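Local coordinates for protein phosphoribosylaminoimidazole carboxylase (Bombyx mori, PDB 4JA0) that probably carries out two steps of purine biosynthesis as a bifunctional enzyme, joining an AIR carboxylase domain to a SAICAR synthetase domain, at residues K284-L294 / P380-I391; A303-M314 / S333-T344. All blocks are in the same frame, centred on the assembly; numbering follows the deposited sequence.

Interaction 1 (K284-L294 / P380-I391); sequences KIAKAARELGL and PDSAALMAAQII
Ala-288 and Ala-384 meet methyl to methyl, CB to CB at 3.6 Å, where two helices of the AIR carboxylase domain pack against each other. Ala-384 CB also touches Ala-289 CB at 3.9 Å, so one methyl fits between two successive residues of the facing helix. Such small side chains allow a close approach: the axes of segments 284-291 and 380-391 come within 8.0 Å, with N-to-C directions 41° apart. At the N-terminal end of 380-391, Ile-285 has CG1 anti to its carbonyl carbon (chi1 -58°), which lays that branch against Pro-380 CB (3.7 Å), the two side chains crossing at about a right angle, and turns CG2 to Ala-384. The stem of Lys-284 flanks the same ring and its extended chain leads away. At the other end Leu-292 CD1 reaches both Ala-388 CB (3.7 Å) and Leu-385 CD2 (3.8 Å). Leu-294 CD1 lies over the Ala-387 and Ala-388 turn, and its CD2 meets Ile-391 CG2 at 3.9 Å.

Gly-293 positions that last leucine. Its positive phi closes a Schellman motif, in which Leu-294 N bonds back to Ala-289 O at 2.8 Å, and the chain turns Leu-294 in toward helix 380-391. Further out, Leu-294 and Ile-391 rest on His-267 and Val-269 of strand 267-273, Leu-402 of helix 396-420 covers Leu-292, Leu-385 and Ala-388, and Leu-385 also packs on Gly-371 of the second subunit. No hydrogen bond or salt bridge joins the segments; the contact therefore rests on apolar packing, with Lys-284 and Asp-381 at its margin.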
# COMPACT_ATOMS: atom_id res chain seq x y z
N LYS A 284 -16.21 5.24 24.62
CA LYS A 284 -17.12 5.35 23.48
C LYS A 284 -17.83 4.03 23.18
O LYS A 284 -18.99 4.04 22.74
CB LYS A 284 -16.40 5.82 22.21
CG LYS A 284 -16.11 7.29 22.16
CD LYS A 284 -15.56 7.66 20.78
CE LYS A 284 -15.21 9.13 20.68
NZ LYS A 284 -15.02 9.59 19.27
N ILE A 285 -17.12 2.92 23.38
CA ILE A 285 -17.74 1.61 23.23
C ILE A 285 -18.72 1.44 24.34
O ILE A 285 -19.88 1.09 24.11
CB ILE A 285 -16.73 0.46 23.30
CG1 ILE A 285 -15.66 0.63 22.21
CG2 ILE A 285 -17.45 -0.88 23.15
CD1 ILE A 285 -14.63 -0.44 22.20
N ALA A 286 -18.27 1.72 25.56
CA ALA A 286 -19.11 1.52 26.73
C ALA A 286 -20.42 2.30 26.61
O ALA A 286 -21.52 1.75 26.83
CB ALA A 286 -18.35 1.92 28.01
N LYS A 287 -20.29 3.57 26.22
CA LYS A 287 -21.43 4.47 26.17
C LYS A 287 -22.45 3.90 25.23
O LYS A 287 -23.62 3.83 25.56
CB LYS A 287 -20.98 5.85 25.70
CG LYS A 287 -22.04 6.89 25.56
CD LYS A 287 -22.74 7.15 26.85
CE LYS A 287 -23.75 8.23 26.60
NZ LYS A 287 -23.04 9.34 25.88
N ALA A 288 -21.98 3.44 24.08
CA ALA A 288 -22.87 2.89 23.07
C ALA A 288 -23.60 1.63 23.55
O ALA A 288 -24.79 1.45 23.29
CB ALA A 288 -22.09 2.61 21.81
N ALA A 289 -22.88 0.75 24.22
CA ALA A 289 -23.42 -0.53 24.62
C ALA A 289 -24.41 -0.37 25.75
O ALA A 289 -25.44 -1.04 25.80
CB ALA A 289 -22.31 -1.46 25.03
N ARG A 290 -24.09 0.55 26.66
CA ARG A 290 -24.98 0.79 27.80
C ARG A 290 -26.32 1.37 27.35
O ARG A 290 -27.35 1.03 27.92
CB ARG A 290 -24.29 1.70 28.82
CG ARG A 290 -23.24 0.93 29.62
CD ARG A 290 -22.30 1.80 30.40
NE ARG A 290 -21.35 0.96 31.13
CZ ARG A 290 -20.14 1.36 31.52
NH1 ARG A 290 -19.73 2.59 31.25
NH2 ARG A 290 -19.34 0.52 32.18
N GLU A 291 -26.30 2.20 26.32
CA GLU A 291 -27.51 2.73 25.72
C GLU A 291 -28.31 1.67 24.96
O GLU A 291 -29.53 1.78 24.79
CB GLU A 291 -27.18 3.90 24.80
CG GLU A 291 -26.85 5.17 25.57
CD GLU A 291 -26.39 6.30 24.66
OE1 GLU A 291 -26.07 6.05 23.48
OE2 GLU A 291 -26.38 7.45 25.14
N LEU A 292 -27.63 0.62 24.51
CA LEU A 292 -28.33 -0.51 23.93
C LEU A 292 -28.78 -1.45 25.04
O LEU A 292 -29.44 -2.46 24.77
CB LEU A 292 -27.44 -1.26 22.94
CG LEU A 292 -27.16 -0.49 21.66
CD1 LEU A 292 -25.95 -1.06 20.96
CD2 LEU A 292 -28.39 -0.56 20.77
N GLY A 293 -28.40 -1.14 26.28
CA GLY A 293 -28.84 -1.91 27.42
C GLY A 293 -27.89 -2.99 27.89
O GLY A 293 -28.32 -3.98 28.47
N LEU A 294 -26.60 -2.84 27.61
CA LEU A 294 -25.62 -3.85 27.99
C LEU A 294 -24.90 -3.53 29.30
O LEU A 294 -24.77 -2.36 29.68
CB LEU A 294 -24.61 -4.06 26.86
CG LEU A 294 -25.18 -4.50 25.51
CD1 LEU A 294 -24.06 -4.63 24.49
CD2 LEU A 294 -25.92 -5.83 25.63
N PRO A 380 -15.80 2.18 17.25
CA PRO A 380 -16.30 1.85 18.59
C PRO A 380 -17.80 1.60 18.64
O PRO A 380 -18.22 0.63 19.29
CB PRO A 380 -15.94 3.10 19.42
CG PRO A 380 -15.71 4.17 18.44
CD PRO A 380 -15.15 3.50 17.22
N ASP A 381 -18.59 2.41 17.94
CA ASP A 381 -20.03 2.19 17.92
C ASP A 381 -20.34 0.84 17.32
O ASP A 381 -21.15 0.08 17.83
CB ASP A 381 -20.76 3.29 17.16
CG ASP A 381 -20.81 4.60 17.93
OD1 ASP A 381 -21.05 4.54 19.16
OD2 ASP A 381 -20.65 5.68 17.32
N SER A 382 -19.65 0.50 16.24
CA SER A 382 -19.96 -0.75 15.59
C SER A 382 -19.54 -1.98 16.40
O SER A 382 -20.06 -3.07 16.19
CB SER A 382 -19.35 -0.78 14.18
OG SER A 382 -17.94 -0.65 14.25
N ALA A 383 -18.63 -1.81 17.35
CA ALA A 383 -18.22 -2.94 18.19
C ALA A 383 -19.29 -3.18 19.24
O ALA A 383 -19.62 -4.32 19.54
CB ALA A 383 -16.87 -2.68 18.84
N ALA A 384 -19.84 -2.10 19.77
CA ALA A 384 -20.91 -2.23 20.77
C ALA A 384 -22.13 -2.89 20.12
O ALA A 384 -22.81 -3.70 20.74
CB ALA A 384 -21.27 -0.88 21.35
N LEU A 385 -22.38 -2.55 18.86
CA LEU A 385 -23.48 -3.12 18.10
C LEU A 385 -23.29 -4.62 17.87
O LEU A 385 -24.24 -5.39 17.99
CB LEU A 385 -23.64 -2.37 16.77
CG LEU A 385 -24.25 -0.96 16.77
CD1 LEU A 385 -24.16 -0.34 15.39
CD2 LEU A 385 -25.72 -1.00 17.21
N MET A 386 -22.08 -5.04 17.52
CA MET A 386 -21.80 -6.47 17.38
C MET A 386 -22.08 -7.20 18.70
O MET A 386 -22.71 -8.26 18.71
CB MET A 386 -20.35 -6.72 16.97
CG MET A 386 -20.18 -7.29 15.58
SD MET A 386 -21.12 -8.80 15.25
CE MET A 386 -20.07 -9.95 16.11
N ALA A 387 -21.60 -6.64 19.81
CA ALA A 387 -21.83 -7.20 21.13
C ALA A 387 -23.32 -7.26 21.43
O ALA A 387 -23.83 -8.26 21.95
CB ALA A 387 -21.09 -6.39 22.18
N ALA A 388 -24.02 -6.18 21.10
CA ALA A 388 -25.47 -6.13 21.28
C ALA A 388 -26.20 -7.19 20.46
O ALA A 388 -27.07 -7.89 20.98
CB ALA A 388 -26.01 -4.75 20.96
N GLN A 389 -25.82 -7.32 19.20
CA GLN A 389 -26.45 -8.28 18.31
C GLN A 389 -26.25 -9.71 18.81
O GLN A 389 -27.14 -10.55 18.66
CB GLN A 389 -25.91 -8.12 16.87
CG GLN A 389 -26.43 -6.87 16.15
CD GLN A 389 -25.64 -6.50 14.89
OE1 GLN A 389 -24.53 -6.98 14.66
NE2 GLN A 389 -26.22 -5.62 14.08
N ILE A 390 -25.10 -9.96 19.44
CA ILE A 390 -24.80 -11.29 19.97
C ILE A 390 -25.67 -11.59 21.20
O ILE A 390 -26.26 -12.67 21.31
CB ILE A 390 -23.31 -11.41 20.34
CG1 ILE A 390 -22.46 -11.46 19.06
CG2 ILE A 390 -23.05 -12.66 21.17
CD1 ILE A 390 -21.00 -11.31 19.27
N ILE A 391 -25.71 -10.64 22.12
CA ILE A 391 -26.48 -10.74 23.35
C ILE A 391 -28.02 -10.64 23.12
O ILE A 391 -28.84 -11.18 23.89
CB ILE A 391 -25.95 -9.70 24.32
CG1 ILE A 391 -24.54 -10.12 24.72
CG2 ILE A 391 -26.82 -9.58 25.54
CD1 ILE A 391 -23.86 -9.14 25.61

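Interaction 2 (A303-M314 / S333-T344); sequences AHKATEETLRIM and SNGLGPVLSGNT
Leu-336 holds CG anti to its amide nitrogen (chi1 -175°), which carries CD1 to Ala-303 CB (3.8 Å) and Thr-310 CG2 (4.1 Å); Met-314 puts CG between N and the carbonyl carbon (chi1 84°) and bends again at its second torsion, running past Leu-340 in the opposite sense with CB 3.9 Å from Leu-340 CD2. Both helices belong to the flavodoxin-like alpha/beta AIR carboxylase domain, and their segment axes cross at -54°. The 10.8 Å separation leaves room for these larger side chains. Met-314 SD continues to Thr-344 CB (3.6 Å), and Leu-311 meets the Asn-343 side chain at about a right angle. Phe-272 of strand 267-273 lies beneath, touching Leu-336, Leu-340 and Met-314.

At the loop end, the His-304 ring stands obliquely beside the Ser-333 to Gly-335 backbone. Helix 336-343 starts with a capping bond from Gly-337 N to Asn-334 OD1 (3.0 Å), while Ser-364 OG and Ser-365 OG of the same chain bond Asn-334 N and ND2, respectively. The third subunit completes the surroundings, its Pro-369 packing on His-304. Asn-343 ND2 donates to Val-339 O at 2.8 Å, that oxygen lying near the Asn-343 amide plane, and also bonds Thr-307 OG1 of the third subunit.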
# COMPACT_ATOMS: atom_id res chain seq x y z
N ALA A 303 -1.47 -8.42 26.76
CA ALA A 303 -1.15 -9.82 26.45
C ALA A 303 0.37 -10.03 26.27
O ALA A 303 0.84 -11.17 26.15
CB ALA A 303 -1.90 -10.27 25.22
N HIS A 304 1.13 -8.93 26.26
CA HIS A 304 2.57 -8.98 26.12
C HIS A 304 3.28 -8.71 27.45
O HIS A 304 4.19 -9.43 27.85
CB HIS A 304 3.03 -7.94 25.12
CG HIS A 304 2.30 -7.99 23.82
ND1 HIS A 304 2.59 -8.92 22.84
CD2 HIS A 304 1.35 -7.18 23.29
CE1 HIS A 304 1.83 -8.70 21.78
NE2 HIS A 304 1.07 -7.64 22.03
N LYS A 305 2.85 -7.66 28.14
CA LYS A 305 3.50 -7.21 29.36
C LYS A 305 2.97 -7.92 30.60
O LYS A 305 3.61 -7.89 31.66
CB LYS A 305 3.34 -5.71 29.53
CG LYS A 305 3.85 -4.89 28.37
CD LYS A 305 3.78 -3.44 28.79
CE LYS A 305 3.87 -2.51 27.64
NZ LYS A 305 3.88 -1.11 28.13
N ALA A 306 1.79 -8.51 30.49
CA ALA A 306 1.24 -9.26 31.62
C ALA A 306 0.45 -10.48 31.15
O ALA A 306 -0.74 -10.60 31.42
CB ALA A 306 0.37 -8.37 32.45
N THR A 307 1.13 -11.37 30.44
CA THR A 307 0.48 -12.51 29.79
C THR A 307 -0.31 -13.39 30.78
O THR A 307 -1.48 -13.72 30.54
CB THR A 307 1.53 -13.34 29.01
OG1 THR A 307 2.24 -12.49 28.12
CG2 THR A 307 0.86 -14.43 28.21
N GLU A 308 0.31 -13.76 31.89
CA GLU A 308 -0.32 -14.63 32.87
C GLU A 308 -1.57 -14.01 33.51
O GLU A 308 -2.62 -14.67 33.60
CB GLU A 308 0.71 -15.02 33.95
CG GLU A 308 1.06 -13.90 34.99
CD GLU A 308 1.50 -12.53 34.40
OE1 GLU A 308 2.09 -12.46 33.30
OE2 GLU A 308 1.24 -11.50 35.08
N GLU A 309 -1.50 -12.73 33.88
CA GLU A 309 -2.61 -12.05 34.55
C GLU A 309 -3.75 -11.77 33.56
O GLU A 309 -4.92 -11.71 33.94
CB GLU A 309 -2.13 -10.76 35.22
CG GLU A 309 -3.21 -9.92 35.95
CD GLU A 309 -3.77 -10.57 37.25
OE1 GLU A 309 -3.33 -11.68 37.63
OE2 GLU A 309 -4.65 -9.95 37.90
N THR A 310 -3.41 -11.58 32.29
CA THR A 310 -4.41 -11.43 31.25
C THR A 310 -5.35 -12.66 31.21
O THR A 310 -6.58 -12.52 31.25
CB THR A 310 -3.71 -11.20 29.88
OG1 THR A 310 -3.14 -9.88 29.86
CG2 THR A 310 -4.67 -11.33 28.73
N LEU A 311 -4.77 -13.85 31.15
CA LEU A 311 -5.54 -15.09 31.20
C LEU A 311 -6.28 -15.26 32.53
O LEU A 311 -7.41 -15.75 32.55
CB LEU A 311 -4.64 -16.30 30.93
CG LEU A 311 -4.02 -16.36 29.53
CD1 LEU A 311 -3.27 -17.66 29.31
CD2 LEU A 311 -5.07 -16.13 28.45
N ARG A 312 -5.65 -14.86 33.63
CA ARG A 312 -6.28 -15.01 34.94
C ARG A 312 -7.53 -14.11 35.03
O ARG A 312 -8.55 -14.52 35.57
CB ARG A 312 -5.29 -14.71 36.07
N ILE A 313 -7.47 -12.92 34.45
CA ILE A 313 -8.61 -12.02 34.49
C ILE A 313 -9.74 -12.56 33.63
O ILE A 313 -10.90 -12.56 34.05
CB ILE A 313 -8.23 -10.60 34.02
CG1 ILE A 313 -7.20 -9.99 34.99
CG2 ILE A 313 -9.46 -9.72 33.91
CD1 ILE A 313 -6.92 -8.53 34.72
N MET A 314 -9.40 -13.09 32.47
CA MET A 314 -10.44 -13.61 31.60
C MET A 314 -11.04 -14.90 32.15
O MET A 314 -12.22 -15.20 31.90
CB MET A 314 -9.94 -13.80 30.18
CG MET A 314 -9.23 -15.11 29.98
SD MET A 314 -9.97 -16.11 28.69
CE MET A 314 -9.46 -17.72 29.25
N SER A 333 0.56 -3.42 17.08
CA SER A 333 0.35 -4.85 16.81
C SER A 333 -0.50 -5.50 17.91
O SER A 333 -0.12 -5.58 19.08
CB SER A 333 1.70 -5.56 16.63
OG SER A 333 1.54 -6.96 16.46
N ASN A 334 -1.69 -5.93 17.52
CA ASN A 334 -2.67 -6.49 18.44
C ASN A 334 -2.46 -7.98 18.67
O ASN A 334 -2.77 -8.81 17.80
CB ASN A 334 -4.08 -6.18 17.93
CG ASN A 334 -5.16 -7.00 18.61
OD1 ASN A 334 -5.06 -7.36 19.79
ND2 ASN A 334 -6.25 -7.26 17.87
N GLY A 335 -1.90 -8.33 19.84
CA GLY A 335 -1.78 -9.72 20.23
C GLY A 335 -2.83 -10.11 21.26
O GLY A 335 -3.11 -11.29 21.46
N LEU A 336 -3.42 -9.10 21.88
CA LEU A 336 -4.42 -9.27 22.94
C LEU A 336 -5.66 -10.02 22.48
O LEU A 336 -6.06 -11.01 23.09
CB LEU A 336 -4.83 -7.89 23.47
CG LEU A 336 -5.78 -7.75 24.65
CD1 LEU A 336 -5.24 -8.55 25.83
CD2 LEU A 336 -5.91 -6.27 25.01
N GLY A 337 -6.28 -9.52 21.42
CA GLY A 337 -7.46 -10.16 20.87
C GLY A 337 -7.20 -11.60 20.48
O GLY A 337 -7.91 -12.48 20.95
N PRO A 338 -6.19 -11.84 19.63
CA PRO A 338 -5.87 -13.21 19.23
C PRO A 338 -5.49 -14.11 20.37
O PRO A 338 -5.80 -15.30 20.30
CB PRO A 338 -4.69 -13.03 18.28
CG PRO A 338 -4.98 -11.70 17.63
CD PRO A 338 -5.53 -10.85 18.76
N VAL A 339 -4.85 -13.58 21.40
CA VAL A 339 -4.50 -14.42 22.55
C VAL A 339 -5.76 -14.79 23.34
O VAL A 339 -5.91 -15.95 23.73
CB VAL A 339 -3.37 -13.78 23.41
CG1 VAL A 339 -3.37 -14.30 24.84
CG2 VAL A 339 -2.02 -14.07 22.76
N LEU A 340 -6.68 -13.85 23.55
CA LEU A 340 -7.98 -14.18 24.15
C LEU A 340 -8.69 -15.24 23.33
O LEU A 340 -9.16 -16.25 23.85
CB LEU A 340 -8.87 -12.95 24.23
CG LEU A 340 -8.49 -11.95 25.32
CD1 LEU A 340 -9.36 -10.71 25.25
CD2 LEU A 340 -8.63 -12.63 26.67
N SER A 341 -8.71 -15.01 22.03
CA SER A 341 -9.42 -15.87 21.12
C SER A 341 -8.88 -17.30 21.23
O SER A 341 -9.64 -18.27 21.12
CB SER A 341 -9.27 -15.31 19.70
OG SER A 341 -10.06 -16.04 18.78
N GLY A 342 -7.57 -17.41 21.51
CA GLY A 342 -6.95 -18.72 21.62
C GLY A 342 -7.19 -19.44 22.96
O GLY A 342 -6.99 -20.64 23.07
N ASN A 343 -7.62 -18.69 23.96
CA ASN A 343 -7.77 -19.25 25.29
C ASN A 343 -9.21 -19.25 25.82
O ASN A 343 -9.48 -19.79 26.90
CB ASN A 343 -6.82 -18.55 26.27
CG ASN A 343 -5.36 -18.88 25.99
OD1 ASN A 343 -4.84 -19.89 26.44
ND2 ASN A 343 -4.69 -18.01 25.25
N THR A 344 -10.14 -18.68 25.06
CA THR A 344 -11.53 -18.73 25.49
C THR A 344 -12.45 -19.21 24.39
O THR A 344 -12.08 -19.28 23.22
CB THR A 344 -12.05 -17.35 26.02
OG1 THR A 344 -13.19 -17.55 26.85
CG2 THR A 344 -12.42 -16.44 24.89

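Along the chain the order is 284-294, 303-314, 333-344, 380-391, so interaction 1 joins early and late parts of the AIR carboxylase domain while interaction 2 is made by the two segments between them. Their centres lie 22 Å apart and their nearest atoms about 11 Å, without touching. Interaction 1 rests on His-267 and Val-269, interaction 2 on Phe-272: odd and even positions of strand 267-273, consistent with contacts on opposite faces of the parallel sheet. The two helix pairs would then form parts of the outer layers of an alpha/beta/alpha sandwich with the flavodoxin-like strand order 2-1-3-4-5. In the eight-chain assembly the second subunit borders both contacts; the third and fourth also reach interaction 2.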